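Long-range contact in putative sporulation-specific glycosylase YdhD (PDB 3CZ8), which probably hydrolyses glycosidic bonds during sporulation, this piece being its family 18 glycosyl hydrolase domain, without the LysM part of the full protein: residues A[190-195]-A[277-282]. The protein carries 1 engineered substitution. Residues are numbered along the deposited sequence; the frame is centred on the assembly and turned at random. Where two conformers were deposited one is given.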
ATOM      1  N   SER A 190       5.940   2.578 -21.088  1.00 42.02           N
ATOM      2  CA  SER A 190       6.035   1.650 -22.217  1.00 37.41           C
ATOM      3  C   SER A 190       4.673   1.288 -22.831  1.00 39.58           C
ATOM      4  O   SER A 190       3.626   1.740 -22.365  1.00 49.94           O
ATOM      5  CB  SER A 190       6.792   0.381 -21.810  1.00 36.85           C
ATOM      6  OG  SER A 190       5.945  -0.551 -21.157  1.00 33.19           O
ATOM      7  N   GLU A 191       4.728   0.484 -23.890  1.00 47.15           N
ATOM      8  CA  GLU A 191       3.573  -0.164 -24.512  1.00 49.68           C
ATOM      9  C   GLU A 191       2.982  -1.191 -23.530  1.00 51.12           C
ATOM     10  O   GLU A 191       3.732  -1.805 -22.761  1.00 52.17           O
ATOM     11  CB  GLU A 191       4.051  -0.853 -25.802  1.00 57.23           C
ATOM     12  CG  GLU A 191       3.003  -1.563 -26.665  1.00 75.31           C
ATOM     13  CD  GLU A 191       2.377  -0.661 -27.717  1.00 87.44           C
ATOM     14  OE1 GLU A 191       3.126   0.025 -28.448  1.00 78.06           O
ATOM     15  OE2 GLU A 191       1.132  -0.656 -27.823  1.00 94.35           O
ATOM     16  N   PRO A 192       1.637  -1.345 -23.514  1.00 52.22           N
ATOM     17  CA  PRO A 192       0.969  -2.383 -22.714  1.00 43.31           C
ATOM     18  C   PRO A 192       1.472  -3.809 -22.903  1.00 38.19           C
ATOM     19  O   PRO A 192       1.764  -4.226 -24.022  1.00 43.52           O
ATOM     20  CB  PRO A 192      -0.503  -2.274 -23.146  1.00 48.49           C
ATOM     21  CG  PRO A 192      -0.490  -1.430 -24.390  1.00 41.11           C
ATOM     22  CD  PRO A 192       0.644  -0.496 -24.200  1.00 43.65           C
ATOM     23  N   GLY A 193       1.565  -4.534 -21.791  1.00 36.37           N
ATOM     24  CA  GLY A 193       1.985  -5.933 -21.773  1.00 32.02           C
ATOM     25  C   GLY A 193       2.230  -6.408 -20.349  1.00 29.96           C
ATOM     26  O   GLY A 193       2.169  -5.604 -19.416  1.00 28.33           O
ATOM     27  N   PRO A 194       2.518  -7.713 -20.173  1.00 29.39           N
ATOM     28  CA  PRO A 194       2.695  -8.327 -18.853  1.00 29.51           C
ATOM     29  C   PRO A 194       3.850  -7.722 -18.071  1.00 37.02           C
ATOM     30  O   PRO A 194       4.942  -7.549 -18.614  1.00 34.88           O
ATOM     31  CB  PRO A 194       2.978  -9.797 -19.179  1.00 21.91           C
ATOM     32  CG  PRO A 194       3.443  -9.796 -20.594  1.00 32.07           C
ATOM     33  CD  PRO A 194       2.707  -8.693 -21.258  1.00 32.71           C
ATOM     34  N   VAL A 195       3.595  -7.400 -16.807  1.00 32.21           N
ATOM     35  CA  VAL A 195       4.584  -6.772 -15.938  0.50 31.07           C
ATOM     36  C   VAL A 195       5.754  -7.715 -15.627  1.00 28.16           C
ATOM     37  O   VAL A 195       6.917  -7.303 -15.600  1.00 29.70           O
ATOM     38  CB  VAL A 195       3.917  -6.296 -14.634  0.50 30.45           C
ATOM     39  CG1 VAL A 195       4.945  -5.821 -13.656  0.50 30.82           C
ATOM     40  CG2 VAL A 195       2.910  -5.182 -14.926  0.50 34.96           C
ATOM     41  N   THR A 277     -10.562   3.036 -24.999  1.00 47.77           N
ATOM     42  CA  THR A 277     -10.271   1.665 -24.613  1.00 51.38           C
ATOM     43  C   THR A 277      -9.025   1.636 -23.724  1.00 51.13           C
ATOM     44  O   THR A 277      -8.061   2.374 -23.953  1.00 46.31           O
ATOM     45  CB  THR A 277     -10.105   0.741 -25.837  1.00 46.90           C
ATOM     46  OG1 THR A 277     -11.060   1.103 -26.841  1.00 70.87           O
ATOM     47  CG2 THR A 277     -10.328  -0.718 -25.451  1.00 62.71           C
ATOM     48  N   HIS A 278      -9.084   0.801 -22.690  1.00 50.14           N
ATOM     49  CA  HIS A 278      -8.005   0.632 -21.735  1.00 42.08           C
ATOM     50  C   HIS A 278      -7.530  -0.811 -21.746  1.00 42.07           C
ATOM     51  O   HIS A 278      -8.309  -1.714 -22.032  1.00 46.85           O
ATOM     52  CB  HIS A 278      -8.495   0.957 -20.333  1.00 28.55           C
ATOM     53  CG  HIS A 278      -8.716   2.413 -20.080  1.00 37.66           C
ATOM     54  ND1 HIS A 278      -7.888   3.156 -19.267  1.00 32.42           N
ATOM     55  CD2 HIS A 278      -9.681   3.257 -20.508  1.00 37.22           C
ATOM     56  CE1 HIS A 278      -8.329   4.401 -19.214  1.00 49.42           C
ATOM     57  NE2 HIS A 278      -9.414   4.490 -19.961  1.00 35.50           N
ATOM     58  N   GLU A 279      -6.254  -1.021 -21.423  1.00 37.42           N
ATOM     59  CA  GLU A 279      -5.694  -2.364 -21.260  1.00 35.81           C
ATOM     60  C   GLU A 279      -4.931  -2.425 -19.942  1.00 33.39           C
ATOM     61  O   GLU A 279      -4.084  -1.571 -19.659  1.00 36.90           O
ATOM     62  CB  GLU A 279      -4.777  -2.727 -22.431  1.00 30.86           C
ATOM     63  CG  GLU A 279      -4.278  -4.167 -22.416  1.00 39.42           C
ATOM     64  CD  GLU A 279      -3.580  -4.569 -23.711  1.00 44.76           C
ATOM     65  OE1 GLU A 279      -2.434  -5.061 -23.642  1.00 50.53           O
ATOM     66  OE2 GLU A 279      -4.176  -4.402 -24.797  1.00 63.97           O
ATOM     67  N   VAL A 280      -5.251  -3.433 -19.135  1.00 37.56           N
ATOM     68  CA  VAL A 280      -4.682  -3.570 -17.798  1.00 36.69           C
ATOM     69  C   VAL A 280      -3.969  -4.911 -17.672  1.00 34.76           C
ATOM     70  O   VAL A 280      -4.548  -5.947 -17.979  1.00 39.26           O
ATOM     71  CB  VAL A 280      -5.772  -3.437 -16.693  1.00 35.80           C
ATOM     72  CG1 VAL A 280      -5.161  -3.490 -15.284  1.00 26.68           C
ATOM     73  CG2 VAL A 280      -6.576  -2.154 -16.872  1.00 24.65           C
ATOM     74  N   TRP A 281      -2.709  -4.870 -17.242  1.00 27.23           N
ATOM     75  CA  TRP A 281      -1.938  -6.064 -16.880  1.00 20.93           C
ATOM     76  C   TRP A 281      -1.506  -5.975 -15.419  1.00 28.64           C
ATOM     77  O   TRP A 281      -1.052  -4.924 -14.959  1.00 24.96           O
ATOM     78  CB  TRP A 281      -0.692  -6.184 -17.766  1.00 33.70           C
ATOM     79  CG  TRP A 281      -0.994  -6.533 -19.185  1.00 25.25           C
ATOM     80  CD1 TRP A 281      -1.338  -5.667 -20.187  1.00 27.05           C
ATOM     81  CD2 TRP A 281      -0.979  -7.843 -19.770  1.00 21.77           C
ATOM     82  NE1 TRP A 281      -1.544  -6.358 -21.356  1.00 30.73           N
ATOM     83  CE2 TRP A 281      -1.333  -7.695 -21.129  1.00 34.70           C
ATOM     84  CE3 TRP A 281      -0.720  -9.131 -19.273  1.00 35.98           C
ATOM     85  CZ2 TRP A 281      -1.420  -8.785 -22.006  1.00 35.13           C
ATOM     86  CZ3 TRP A 281      -0.807 -10.219 -20.147  1.00 33.03           C
ATOM     87  CH2 TRP A 281      -1.153 -10.034 -21.498  1.00 39.22           C
ATOM     88  N   PHE A 282      -1.633  -7.087 -14.696  1.00 26.35           N
ATOM     89  CA  PHE A 282      -1.392  -7.107 -13.259  1.00 28.14           C
ATOM     90  C   PHE A 282      -0.996  -8.512 -12.819  1.00 31.47           C
ATOM     91  O   PHE A 282      -0.571  -9.320 -13.642  1.00 36.31           O
ATOM     92  CB  PHE A 282      -2.620  -6.579 -12.480  1.00 26.15           C
ATOM     93  CG  PHE A 282      -3.861  -7.434 -12.618  1.00 25.07           C
ATOM     94  CD1 PHE A 282      -4.621  -7.412 -13.782  1.00 24.56           C
ATOM     95  CD2 PHE A 282      -4.288  -8.233 -11.563  1.00 33.04           C
ATOM     96  CE1 PHE A 282      -5.763  -8.195 -13.900  1.00 32.18           C
ATOM     97  CE2 PHE A 282      -5.428  -9.019 -11.673  1.00 33.05           C
ATOM     98  CZ  PHE A 282      -6.161  -9.003 -12.842  1.00 23.24           C
TER
HETATM   99  O   HOH W   1       1.112  -8.731 -15.837  1.00 40.35           O
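The G193-P194 backbone lies flat over one face of the W281 indole, and this is where the contact is tight. G193 CA sits 3.6 Å from the centroid of the five-membered ring, while P194 CD stands 3.8 Å from that of the six-membered ring, only 5° off its normal: two CH-pi contacts in succession along one ring system. P194 CB also reaches CE3 of W281. In its own plane the indole is tied down by a nearly straight hydrogen bond, W281 NE1 to E279 OE1 at 2.8 Å. E279 CG is anti to the backbone N (chi1 -173°) and the chain runs on extended, bringing OE1 up to the indole N-H; OE2 makes a salt bridge with R269. P192 CB closes on the same E279 OE1 at 3.4 Å, the two side chains crossing at about a right angle. Strand 277-281 is the middle strand of the five-stranded antiparallel sheet that family 18 enzymes may carry as an insertion beside the TIM barrel, and 190-195 belongs to the barrel loop between strand 177-181 and helix 198-208. With W281 cut back to an alanine, G193 and P194 would probably lose the surface they lie on, and E279 OE1 its N-H donor. Beyond P194 the fit is looser: one water accepts from V195 N (3.0 Å) and donates to F282 O (2.8 Å). Past P192 the chain turns to solvent at E191, which is exposed and poorly ordered.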